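PDB 1IQQ: S3-RNase from Pyrus pyrifolia, which cleaves RNA as a T2-family ribonuclease of the pistil and is responsible for gametophytic self-incompatibility, by which the flower rejects its own pollen. Local coordinates for residues I66-V71 against E104-M109; K108-I111 against Q115-S118; N140-G145 against V165-C170. One frame throughout, in Å; residues are numbered along the deposited sequence.

How the interactions relate
All three contacts belong to the RNase T2 fold, in which helices pack against a mixed beta-sheet. Interactions 1 and 2 share helix 99-112, overlap at Lys108 and Met109, and have centres about 9 Å apart; they touch where Ile67 packs on Tyr110 and Ile111. Along the chain, interaction 2 begins on the helix where interaction 1 ends, and interaction 3 follows both. Val117 of interaction 2 meets both Ile142 and Ile167 of interaction 3, whose centre lies about 11 Å away. Interactions 1 and 3 do not touch, their centres being about 17 Å apart. Interaction 2 thus bridges the active-site side, where Trp68 lies near Glu84, and helix 135-143 packed on strand 161-171.

Interaction 1. Residues I66-V71 against E104-M109; sequences IIWPNV and ETVIKM
Two apolar pairs carry this contact: Trp68 with Val106, and Ile67 with Ile107. The benzo end of the Trp68 indole does the touching, with CZ3 lying 3.8 Å from Val106 CG2 and CE3 4.0 Å from Val106 CG1; both methyls come at that corner from the same side of the ring plane. The approach of CG2 to CZ3 is oblique. Val106 presents the two branches with CG1 anti to its backbone N (chi1 169°) and CG2 beside it. In the second pair the far methyl of Ile67 reaches across to the Ile107 side chain, CD1 standing 4.0 Å from Ile107 CG1, and the two side chains cross at about a right angle.

One step outward, Ile67 is the last residue of helix 58-67, and Trp68 is the first to leave helical geometry. The chain turns there, and the indole is carried toward helix 99-112 by a CG anti to the backbone N (chi1 -162°). Val32 of strand 30-38 touches Ile67, Trp68 and Val106, tying both pairs to the sheet, while Leu60, Gln63 and Leu64 flank Ile107. Rings of Phe80, Trp81 and Phe103 gather round the indole, and Trp81 NE1 hydrogen-bonds to Trp68 O. The indole also lies about 4 Å from the side chain of Glu84, an active-site residue, and Asn70 and Val71 just beyond probably contribute to the site for the 3'-terminal nucleotide 3'-phosphate of the RNA, as in relatives.

No hydrogen bond spans the two segments, so their junction rests on shape and burial of carbon.

Interaction 2. Residues K108-I111 against Q115-S118; sequences KMYI and QNVS. With NAG (2-acetamido-2-deoxy-beta-D-glucopyranose), chain B.
Met109 O accepts a hydrogen bond from Gln115 N, the amide six residues on, at 3.0 Å and in the carbonyl plane; helix 99-112 widens here into a pi-type turn at residues 108-111. The next bond in step, Asn116 N to Tyr110 O at 3.3 Å, is weak. Gln115 runs its CB and CG past Met109 O and brings OE1 within 3.7 Å of Met109 CB.

A short loop joins helix 99-112 to helix 117-123, with Asn116 as N-cap and glycosylation site: its OD1 accepts weakly from Ser118 N and weakly from Arg119 N, and its ND2 is bonded covalently to C1 of the N-acetylglucosamine.

The Tyr110 ring stacks on the Asn116 amide, the two planes only 14° apart. Asn116 CB sits over the middle of the ring, 3.8 Å from its centroid, a CH-pi contact, and the amide extends toward the hydroxyl end, with CG 3.5 Å from Tyr110 CZ. A first torsion that sets CG of Tyr110 anti to the backbone N (chi1 -169°) swings the ring under the asparagine, and its OH hydrogen-bonds to Phe30 O. On the sugar side, Ser118 CB packs 3.7 Å from C5 of the N-acetylglucosamine.

Interaction 3. Residues N140-G145 against V165-C170; sequences NAIRNG and VEITLC
Ile142, on helix 135-143, packs onto strand 161-171, so the contact is a helix laid against one face of the mixed sheet of the RNase T2 fold. The interactions are all apolar, and no hydrogen bond crosses between the two segments.

Tip-to-tip packing joins Ile142 and Ile167, each aimed at the other segment, with their CD1 methyls 4.0 Å apart. Ile142 CG1 stands equally close to the same methyl of Ile167. Ile120 and Leu121 of helix 117-123 also touch Ile142, and Val117 of that helix lies against Ile167.

Within the sheet, Ile167 hydrogen-bonds through its backbone to Gln8 of strand 3-10 and Thr168 to Lys152 of strand 152-158. Val165 and Glu166 both face Lys154 in a classic beta bulge, and Cys170 is held to Cys181 by a disulfide.

Cutting Ile142 back to an alanine would take away the branches that meet Ile167 and Leu169, and a gap would probably open between helix and strand. The remaining pair is a crossing one: with chi1 at -59° CG1 of Ile142 lies beside the backbone N, which leaves CG2 anti to that N and pressing on Leu169 CD2 at 3.5 Å, tighter than usual for two methyl carbons.

Interaction 1. Residues I66-V71 against E104-M109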
ATOM      1  N   ILE A  66      -4.077  13.425   2.383  1.00  8.96           N
ATOM      2  CA  ILE A  66      -4.165  13.184   0.945  1.00 10.67           C
ATOM      3  C   ILE A  66      -3.528  11.879   0.500  1.00 11.15           C
ATOM      4  O   ILE A  66      -4.121  11.184  -0.337  1.00 12.61           O
ATOM      5  CB  ILE A  66      -3.527  14.372   0.151  1.00 10.36           C
ATOM      6  CG1 ILE A  66      -4.336  15.637   0.438  1.00 13.84           C
ATOM      7  CG2 ILE A  66      -3.451  14.081  -1.409  1.00 11.73           C
ATOM      8  CD1 ILE A  66      -3.577  16.915  -0.004  1.00 20.57           C
ATOM      9  N   ILE A  67      -2.400  11.509   1.109  1.00  8.52           N
ATOM     10  CA  ILE A  67      -1.614  10.357   0.609  1.00  8.65           C
ATOM     11  C   ILE A  67      -1.905   9.135   1.433  1.00  7.66           C
ATOM     12  O   ILE A  67      -1.766   7.991   0.911  1.00  9.13           O
ATOM     13  CB  ILE A  67      -0.085  10.707   0.698  1.00  9.52           C
ATOM     14  CG1 ILE A  67       0.243  11.738  -0.387  1.00 10.77           C
ATOM     15  CG2 ILE A  67       0.806   9.444   0.505  1.00 13.23           C
ATOM     16  CD1 ILE A  67       1.593  12.378  -0.135  1.00 15.76           C
ATOM     17  N   TRP A  68      -2.329   9.295   2.661  1.00  7.33           N
ATOM     18  CA  TRP A  68      -2.563   8.152   3.555  1.00  7.33           C
ATOM     19  C   TRP A  68      -3.815   8.339   4.417  1.00  6.37           C
ATOM     20  O   TRP A  68      -3.785   8.215   5.624  1.00  7.36           O
ATOM     21  CB  TRP A  68      -1.353   7.913   4.483  1.00  9.24           C
ATOM     22  CG  TRP A  68      -1.289   6.534   5.126  1.00  8.38           C
ATOM     23  CD1 TRP A  68      -2.302   5.622   5.254  1.00  7.91           C
ATOM     24  CD2 TRP A  68      -0.117   5.928   5.688  1.00  7.60           C
ATOM     25  NE1 TRP A  68      -1.804   4.442   5.867  1.00  7.65           N
ATOM     26  CE2 TRP A  68      -0.473   4.631   6.135  1.00  6.83           C
ATOM     27  CE3 TRP A  68       1.212   6.370   5.849  1.00 10.83           C
ATOM     28  CZ2 TRP A  68       0.458   3.773   6.730  1.00  9.19           C
ATOM     29  CZ3 TRP A  68       2.162   5.522   6.441  1.00  9.01           C
ATOM     30  CH2 TRP A  68       1.772   4.223   6.870  1.00  7.40           C
ATOM     31  N   PRO A  69      -4.963   8.626   3.764  1.00  6.86           N
ATOM     32  CA  PRO A  69      -6.188   8.781   4.591  1.00  8.15           C
ATOM     33  C   PRO A  69      -6.691   7.469   5.185  1.00  9.37           C
ATOM     34  O   PRO A  69      -6.445   6.395   4.665  1.00  9.62           O
ATOM     35  CB  PRO A  69      -7.224   9.282   3.568  1.00  8.83           C
ATOM     36  CG  PRO A  69      -6.714   8.625   2.231  1.00 10.31           C
ATOM     37  CD  PRO A  69      -5.231   8.881   2.330  1.00  8.78           C
ATOM     38  N   ASN A  70      -7.420   7.553   6.304  1.00  9.18           N
ATOM     39  CA  ASN A  70      -8.197   6.430   6.845  1.00  8.43           C
ATOM     40  C   ASN A  70      -9.467   6.598   5.991  1.00 10.77           C
ATOM     41  O   ASN A  70     -10.266   7.531   6.188  1.00 12.61           O
ATOM     42  CB  ASN A  70      -8.557   6.708   8.333  1.00 11.60           C
ATOM     43  CG  ASN A  70      -9.475   5.688   8.896  1.00 17.92           C
ATOM     44  OD1 ASN A  70     -10.160   4.986   8.163  1.00 21.06           O
ATOM     45  ND2 ASN A  70      -9.562   5.642  10.219  1.00 19.39           N
ATOM     46  N   VAL A  71      -9.621   5.735   4.993  1.00 10.70           N
ATOM     47  CA  VAL A  71     -10.728   5.827   4.071  1.00 11.32           C
ATOM     48  C   VAL A  71     -12.096   5.572   4.687  1.00 10.51           C
ATOM     49  O   VAL A  71     -13.105   5.990   4.099  1.00 14.24           O
ATOM     50  CB  VAL A  71     -10.518   4.844   2.873  1.00 13.47           C
ATOM     51  CG1 VAL A  71      -9.259   5.237   2.137  1.00 14.18           C
ATOM     52  CG2 VAL A  71     -10.432   3.431   3.351  1.00 13.35           C
ATOM     53  N   GLU A 104       7.432  10.934   6.593  1.00  8.40           N
ATOM     54  CA  GLU A 104       8.116  11.676   5.502  1.00  9.55           C
ATOM     55  C   GLU A 104       8.690  10.699   4.500  1.00 10.05           C
ATOM     56  O   GLU A 104       8.709  10.990   3.302  1.00  9.77           O
ATOM     57  CB  GLU A 104       9.244  12.529   6.113  1.00 10.69           C
ATOM     58  CG  GLU A 104       8.726  13.707   6.909  1.00 11.98           C
ATOM     59  CD  GLU A 104       9.744  14.257   7.909  1.00 23.56           C
ATOM     60  OE1 GLU A 104      10.903  13.756   7.961  1.00 28.86           O
ATOM     61  OE2 GLU A 104       9.336  15.200   8.661  1.00 31.64           O
ATOM     62  N   THR A 105       9.156   9.539   4.954  1.00  7.89           N
ATOM     63  CA  THR A 105       9.708   8.522   4.048  1.00  7.43           C
ATOM     64  C   THR A 105       8.606   7.993   3.121  1.00  9.51           C
ATOM     65  O   THR A 105       8.822   7.821   1.916  1.00  8.68           O
ATOM     66  CB  THR A 105      10.275   7.378   4.839  1.00  9.55           C
ATOM     67  OG1 THR A 105      11.450   7.860   5.547  1.00 11.88           O
ATOM     68  CG2 THR A 105      10.676   6.211   3.877  1.00 10.71           C
ATOM     69  N   VAL A 106       7.404   7.726   3.662  1.00  9.69           N
ATOM     70  CA  VAL A 106       6.274   7.302   2.793  1.00  6.44           C
ATOM     71  C   VAL A 106       5.909   8.334   1.756  1.00  8.32           C
ATOM     72  O   VAL A 106       5.649   8.006   0.604  1.00  8.31           O
ATOM     73  CB  VAL A 106       5.059   7.000   3.688  1.00  5.72           C
ATOM     74  CG1 VAL A 106       3.789   6.822   2.873  1.00  8.04           C
ATOM     75  CG2 VAL A 106       5.342   5.665   4.443  1.00 10.60           C
ATOM     76  N   ILE A 107       5.883   9.607   2.155  1.00  7.35           N
ATOM     77  CA  ILE A 107       5.553  10.707   1.209  1.00  6.55           C
ATOM     78  C   ILE A 107       6.634  10.787   0.129  1.00  9.67           C
ATOM     79  O   ILE A 107       6.284  10.928  -1.086  1.00 11.35           O
ATOM     80  CB  ILE A 107       5.468  12.045   2.015  1.00 10.09           C
ATOM     81  CG1 ILE A 107       4.211  12.056   2.917  1.00 13.15           C
ATOM     82  CG2 ILE A 107       5.505  13.276   1.027  1.00 13.24           C
ATOM     83  CD1 ILE A 107       4.230  13.103   4.088  1.00 12.03           C
ATOM     84  N   LYS A 108       7.878  10.598   0.543  1.00  8.89           N
ATOM     85  CA  LYS A 108       9.010  10.606  -0.405  1.00 11.09           C
ATOM     86  C   LYS A 108       8.851   9.468  -1.426  1.00 11.67           C
ATOM     87  O   LYS A 108       9.108   9.638  -2.640  1.00 10.45           O
ATOM     88  CB  LYS A 108      10.341  10.466   0.312  1.00 14.90           C
ATOM     89  CG  LYS A 108      11.483  10.948  -0.571  1.00 24.23           C
ATOM     90  CD  LYS A 108      12.689  11.094   0.286  1.00 29.69           C
ATOM     91  CE  LYS A 108      13.242   9.748   0.555  1.00 25.94           C
ATOM     92  NZ  LYS A 108      14.223   9.514  -0.520  1.00 34.99           N
ATOM     93  N   MET A 109       8.424   8.292  -0.952  1.00  8.94           N
ATOM     94  CA  MET A 109       8.238   7.190  -1.909  1.00  6.90           C
ATOM     95  C   MET A 109       7.084   7.484  -2.860  1.00  8.21           C
ATOM     96  O   MET A 109       7.210   7.312  -4.098  1.00  8.55           O
ATOM     97  CB  MET A 109       7.930   5.891  -1.126  1.00  6.55           C
ATOM     98  CG  MET A 109       9.142   5.409  -0.333  1.00  7.83           C
ATOM     99  SD  MET A 109       8.592   4.105   0.813  1.00 10.31           S
ATOM    100  CE  MET A 109      10.207   3.615   1.306  1.00 15.80           C
TER

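Interaction 2. Residues K108-I111 against Q115-S118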
ATOM      1  N   LYS A 108       7.878  10.598   0.543  1.00  8.89           N
ATOM      2  CA  LYS A 108       9.010  10.606  -0.405  1.00 11.09           C
ATOM      3  C   LYS A 108       8.851   9.468  -1.426  1.00 11.67           C
ATOM      4  O   LYS A 108       9.108   9.638  -2.640  1.00 10.45           O
ATOM      5  CB  LYS A 108      10.341  10.466   0.312  1.00 14.90           C
ATOM      6  CG  LYS A 108      11.483  10.948  -0.571  1.00 24.23           C
ATOM      7  CD  LYS A 108      12.689  11.094   0.286  1.00 29.69           C
ATOM      8  CE  LYS A 108      13.242   9.748   0.555  1.00 25.94           C
ATOM      9  NZ  LYS A 108      14.223   9.514  -0.520  1.00 34.99           N
ATOM     10  N   MET A 109       8.424   8.292  -0.952  1.00  8.94           N
ATOM     11  CA  MET A 109       8.238   7.190  -1.909  1.00  6.90           C
ATOM     12  C   MET A 109       7.084   7.484  -2.860  1.00  8.21           C
ATOM     13  O   MET A 109       7.210   7.312  -4.098  1.00  8.55           O
ATOM     14  CB  MET A 109       7.930   5.891  -1.126  1.00  6.55           C
ATOM     15  CG  MET A 109       9.142   5.409  -0.333  1.00  7.83           C
ATOM     16  SD  MET A 109       8.592   4.105   0.813  1.00 10.31           S
ATOM     17  CE  MET A 109      10.207   3.615   1.306  1.00 15.80           C
ATOM     18  N   TYR A 110       5.944   7.886  -2.315  1.00  6.64           N
ATOM     19  CA  TYR A 110       4.768   8.092  -3.126  1.00  6.88           C
ATOM     20  C   TYR A 110       4.875   9.244  -4.125  1.00  7.77           C
ATOM     21  O   TYR A 110       4.436   9.135  -5.279  1.00  9.20           O
ATOM     22  CB  TYR A 110       3.560   8.334  -2.170  1.00  7.18           C
ATOM     23  CG  TYR A 110       2.214   8.304  -2.816  1.00  5.91           C
ATOM     24  CD1 TYR A 110       1.485   7.115  -2.915  1.00  6.87           C
ATOM     25  CD2 TYR A 110       1.616   9.443  -3.260  1.00  7.47           C
ATOM     26  CE1 TYR A 110       0.224   7.061  -3.430  1.00  6.16           C
ATOM     27  CE2 TYR A 110       0.312   9.436  -3.800  1.00  7.76           C
ATOM     28  CZ  TYR A 110      -0.374   8.219  -3.869  1.00  7.92           C
ATOM     29  OH  TYR A 110      -1.671   8.241  -4.342  1.00  9.78           O
ATOM     30  N   ILE A 111       5.426  10.378  -3.669  1.00 11.23           N
ATOM     31  CA  ILE A 111       5.495  11.577  -4.497  1.00 11.95           C
ATOM     32  C   ILE A 111       6.860  11.688  -5.178  1.00  9.78           C
ATOM     33  O   ILE A 111       6.992  11.420  -6.397  1.00 13.64           O
ATOM     34  CB  ILE A 111       5.251  12.850  -3.594  1.00 11.74           C
ATOM     35  CG1 ILE A 111       3.846  12.837  -3.008  1.00 12.99           C
ATOM     36  CG2 ILE A 111       5.511  14.149  -4.439  1.00 12.89           C
ATOM     37  CD1 ILE A 111       2.725  12.743  -4.063  1.00 14.80           C
ATOM     38  N   GLN A 115       6.068   6.623  -6.840  1.00  7.61           N
ATOM     39  CA  GLN A 115       5.509   5.283  -6.580  1.00  6.78           C
ATOM     40  C   GLN A 115       3.990   5.258  -6.424  1.00  8.94           C
ATOM     41  O   GLN A 115       3.417   4.159  -6.240  1.00 11.08           O
ATOM     42  CB  GLN A 115       6.220   4.635  -5.398  1.00  6.60           C
ATOM     43  CG  GLN A 115       7.764   4.491  -5.637  1.00  6.82           C
ATOM     44  CD  GLN A 115       8.453   3.855  -4.463  1.00  7.07           C
ATOM     45  OE1 GLN A 115       7.833   3.179  -3.626  1.00  8.01           O
ATOM     46  NE2 GLN A 115       9.760   3.969  -4.422  1.00  8.91           N
ATOM     47  N   ASN A 116       3.327   6.369  -6.672  1.00  8.92           N
ATOM     48  CA  ASN A 116       1.847   6.448  -6.672  1.00  7.09           C
ATOM     49  C   ASN A 116       1.351   5.422  -7.730  1.00  7.41           C
ATOM     50  O   ASN A 116       1.577   5.571  -8.903  1.00  7.93           O
ATOM     51  CB  ASN A 116       1.504   7.888  -7.064  1.00  7.79           C
ATOM     52  CG  ASN A 116       0.006   8.111  -7.318  1.00 11.22           C
ATOM     53  OD1 ASN A 116      -0.779   7.143  -7.371  1.00  9.43           O
ATOM     54  ND2 ASN A 116      -0.363   9.391  -7.475  1.00  9.02           N
ATOM     55  N   VAL A 117       0.720   4.352  -7.230  1.00  6.79           N
ATOM     56  CA  VAL A 117       0.321   3.284  -8.115  1.00  5.22           C
ATOM     57  C   VAL A 117      -0.693   3.733  -9.141  1.00  6.82           C
ATOM     58  O   VAL A 117      -0.713   3.195 -10.253  1.00  5.80           O
ATOM     59  CB  VAL A 117      -0.173   2.110  -7.258  1.00  5.17           C
ATOM     60  CG1 VAL A 117      -1.040   1.090  -8.081  1.00  8.46           C
ATOM     61  CG2 VAL A 117       1.034   1.372  -6.656  1.00  7.61           C
ATOM     62  N   SER A 118      -1.545   4.704  -8.820  1.00  7.48           N
ATOM     63  CA  SER A 118      -2.480   5.212  -9.859  1.00  6.11           C
ATOM     64  C   SER A 118      -1.699   5.788 -11.036  1.00  8.48           C
ATOM     65  O   SER A 118      -2.108   5.589 -12.200  1.00  7.39           O
ATOM     66  CB  SER A 118      -3.400   6.277  -9.271  1.00  7.03           C
ATOM     67  OG  SER A 118      -4.323   5.618  -8.416  1.00  7.68           O
TER
HETATM   68  C1  NAG B   1      -1.664   9.767  -7.976  1.00  9.08           C
HETATM   69  C2  NAG B   1      -1.872  11.287  -7.715  1.00  7.77           C
HETATM   70  C3  NAG B   1      -3.213  11.683  -8.357  1.00 11.11           C
HETATM   71  C4  NAG B   1      -3.242  11.359  -9.856  1.00 10.03           C
HETATM   72  C5  NAG B   1      -2.908   9.866 -10.019  1.00  8.77           C
HETATM   73  C6  NAG B   1      -2.778   9.397 -11.430  1.00 11.11           C
HETATM   74  C7  NAG B   1      -1.166  12.531  -5.737  1.00 11.31           C
HETATM   75  C8  NAG B   1      -1.449  12.888  -4.305  1.00 14.91           C
HETATM   76  N2  NAG B   1      -1.939  11.568  -6.294  1.00 10.64           N
HETATM   77  O3  NAG B   1      -3.369  13.101  -8.156  1.00 11.58           O
HETATM   78  O4  NAG B   1      -4.586  11.551 -10.345  1.00  9.11           O
HETATM   79  O5  NAG B   1      -1.637   9.601  -9.388  1.00  9.08           O
HETATM   80  O6  NAG B   1      -1.799  10.145 -12.168  1.00 13.79           O
HETATM   81  O7  NAG B   1      -0.245  13.093  -6.344  1.00 13.03           O

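Interaction 3. Residues N140-G145 against V165-C170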
ATOM      1  N   ASN A 140       2.470  -6.256 -15.630  1.00  5.38           N
ATOM      2  CA  ASN A 140       3.473  -5.664 -16.554  1.00  5.81           C
ATOM      3  C   ASN A 140       3.535  -4.169 -16.311  1.00  6.50           C
ATOM      4  O   ASN A 140       4.649  -3.608 -16.281  1.00  7.15           O
ATOM      5  CB  ASN A 140       3.107  -5.821 -18.034  1.00  7.60           C
ATOM      6  CG  ASN A 140       3.361  -7.186 -18.587  1.00  8.33           C
ATOM      7  OD1 ASN A 140       4.097  -7.954 -18.035  1.00 10.04           O
ATOM      8  ND2 ASN A 140       2.721  -7.459 -19.767  1.00  9.48           N
ATOM      9  N   ALA A 141       2.408  -3.505 -16.115  1.00  6.91           N
ATOM     10  CA  ALA A 141       2.396  -2.058 -15.887  1.00  6.31           C
ATOM     11  C   ALA A 141       3.168  -1.704 -14.622  1.00  5.03           C
ATOM     12  O   ALA A 141       3.992  -0.722 -14.620  1.00  6.15           O
ATOM     13  CB  ALA A 141       0.948  -1.564 -15.766  1.00  5.48           C
ATOM     14  N   ILE A 142       2.936  -2.417 -13.537  1.00  5.10           N
ATOM     15  CA  ILE A 142       3.668  -2.100 -12.323  1.00  5.69           C
ATOM     16  C   ILE A 142       5.160  -2.393 -12.473  1.00  6.48           C
ATOM     17  O   ILE A 142       5.994  -1.582 -12.104  1.00  6.23           O
ATOM     18  CB  ILE A 142       3.080  -2.896 -11.107  1.00  6.94           C
ATOM     19  CG1 ILE A 142       1.614  -2.550 -10.909  1.00  7.78           C
ATOM     20  CG2 ILE A 142       3.877  -2.565  -9.833  1.00  6.95           C
ATOM     21  CD1 ILE A 142       1.366  -1.025 -10.588  1.00  8.34           C
ATOM     22  N   ARG A 143       5.518  -3.521 -13.058  1.00  6.70           N
ATOM     23  CA  ARG A 143       6.970  -3.874 -13.205  1.00  6.71           C
ATOM     24  C   ARG A 143       7.654  -2.798 -14.054  1.00  6.24           C
ATOM     25  O   ARG A 143       8.811  -2.478 -13.768  1.00  5.75           O
ATOM     26  CB  ARG A 143       7.117  -5.244 -13.883  1.00  6.45           C
ATOM     27  CG  ARG A 143       6.690  -6.402 -12.931  1.00  7.58           C
ATOM     28  CD  ARG A 143       6.785  -7.679 -13.724  1.00 12.04           C
ATOM     29  NE  ARG A 143       8.179  -8.056 -13.830  1.00 12.22           N
ATOM     30  CZ  ARG A 143       8.618  -8.990 -14.680  1.00 14.44           C
ATOM     31  NH1 ARG A 143       7.772  -9.594 -15.522  1.00 13.98           N
ATOM     32  NH2 ARG A 143       9.889  -9.364 -14.592  1.00 12.17           N
ATOM     33  N   ASN A 144       6.947  -2.206 -14.995  1.00  6.39           N
ATOM     34  CA  ASN A 144       7.565  -1.145 -15.842  1.00  5.89           C
ATOM     35  C   ASN A 144       7.828   0.135 -15.079  1.00  7.93           C
ATOM     36  O   ASN A 144       8.588   0.996 -15.623  1.00 10.73           O
ATOM     37  CB  ASN A 144       6.713  -0.820 -17.112  1.00  8.50           C
ATOM     38  CG  ASN A 144       7.555  -0.468 -18.334  1.00  9.06           C
ATOM     39  OD1 ASN A 144       8.639  -1.031 -18.505  1.00 10.59           O
ATOM     40  ND2 ASN A 144       7.032   0.355 -19.232  1.00  8.90           N
ATOM     41  N   GLY A 145       7.206   0.312 -13.903  1.00  8.63           N
ATOM     42  CA  GLY A 145       7.470   1.495 -13.112  1.00  8.20           C
ATOM     43  C   GLY A 145       8.214   1.129 -11.860  1.00  8.66           C
ATOM     44  O   GLY A 145       8.367   1.971 -10.971  1.00 10.61           O
ATOM     45  N   VAL A 165      -7.708  -4.650  -5.501  1.00  4.96           N
ATOM     46  CA  VAL A 165      -7.854  -3.877  -4.254  1.00  5.84           C
ATOM     47  C   VAL A 165      -6.501  -3.325  -3.762  1.00  6.43           C
ATOM     48  O   VAL A 165      -6.460  -2.148  -3.359  1.00  7.41           O
ATOM     49  CB  VAL A 165      -8.422  -4.734  -3.144  1.00  7.82           C
ATOM     50  CG1 VAL A 165      -8.788  -3.827  -1.917  1.00 11.01           C
ATOM     51  CG2 VAL A 165      -9.713  -5.453  -3.643  1.00 13.04           C
ATOM     52  N   GLU A 166      -5.423  -4.097  -3.759  1.00  6.23           N
ATOM     53  CA  GLU A 166      -4.145  -3.571  -3.247  1.00  6.72           C
ATOM     54  C   GLU A 166      -2.994  -3.974  -4.135  1.00  5.47           C
ATOM     55  O   GLU A 166      -3.036  -5.059  -4.784  1.00  6.12           O
ATOM     56  CB  GLU A 166      -3.775  -4.074  -1.795  1.00  6.32           C
ATOM     57  CG  GLU A 166      -4.779  -3.721  -0.742  1.00  6.65           C
ATOM     58  CD  GLU A 166      -4.354  -4.190   0.630  1.00 11.69           C
ATOM     59  OE1 GLU A 166      -3.555  -5.083   0.809  1.00 12.40           O
ATOM     60  OE2 GLU A 166      -4.899  -3.627   1.614  1.00 21.63           O
ATOM     61  N   ILE A 167      -1.996  -3.093  -4.189  1.00  5.11           N
ATOM     62  CA  ILE A 167      -0.747  -3.404  -4.927  1.00  5.43           C
ATOM     63  C   ILE A 167       0.389  -3.037  -3.999  1.00  6.28           C
ATOM     64  O   ILE A 167       0.412  -1.932  -3.433  1.00  5.86           O
ATOM     65  CB  ILE A 167      -0.641  -2.652  -6.246  1.00  4.32           C
ATOM     66  CG1 ILE A 167      -1.605  -3.282  -7.268  1.00  6.03           C
ATOM     67  CG2 ILE A 167       0.802  -2.790  -6.807  1.00  6.71           C
ATOM     68  CD1 ILE A 167      -1.710  -2.569  -8.644  1.00  6.97           C
ATOM     69  N   THR A 168       1.334  -3.972  -3.784  1.00  5.15           N
ATOM     70  CA  THR A 168       2.463  -3.765  -2.933  1.00  4.30           C
ATOM     71  C   THR A 168       3.733  -3.778  -3.739  1.00  4.96           C
ATOM     72  O   THR A 168       3.950  -4.668  -4.596  1.00  6.51           O
ATOM     73  CB  THR A 168       2.559  -4.930  -1.921  1.00  6.71           C
ATOM     74  OG1 THR A 168       1.400  -4.898  -1.077  1.00  7.44           O
ATOM     75  CG2 THR A 168       3.875  -4.841  -1.063  1.00  4.66           C
ATOM     76  N   LEU A 169       4.594  -2.781  -3.518  1.00  6.09           N
ATOM     77  CA  LEU A 169       5.930  -2.698  -4.116  1.00  5.27           C
ATOM     78  C   LEU A 169       6.900  -3.060  -2.994  1.00  5.55           C
ATOM     79  O   LEU A 169       6.828  -2.475  -1.910  1.00  5.90           O
ATOM     80  CB  LEU A 169       6.235  -1.258  -4.610  1.00  4.86           C
ATOM     81  CG  LEU A 169       5.133  -0.667  -5.431  1.00  5.54           C
ATOM     82  CD1 LEU A 169       5.623   0.697  -5.916  1.00  9.25           C
ATOM     83  CD2 LEU A 169       4.846  -1.525  -6.653  1.00  9.26           C
ATOM     84  N   CYS A 170       7.804  -4.013  -3.208  1.00  6.61           N
ATOM     85  CA  CYS A 170       8.745  -4.432  -2.176  1.00  6.06           C
ATOM     86  C   CYS A 170      10.123  -3.860  -2.454  1.00  7.41           C
ATOM     87  O   CYS A 170      10.502  -3.624  -3.639  1.00  7.51           O
ATOM     88  CB  CYS A 170       8.817  -5.968  -2.115  1.00  6.47           C
ATOM     89  SG  CYS A 170       7.224  -6.638  -1.565  1.00  7.45           S
TER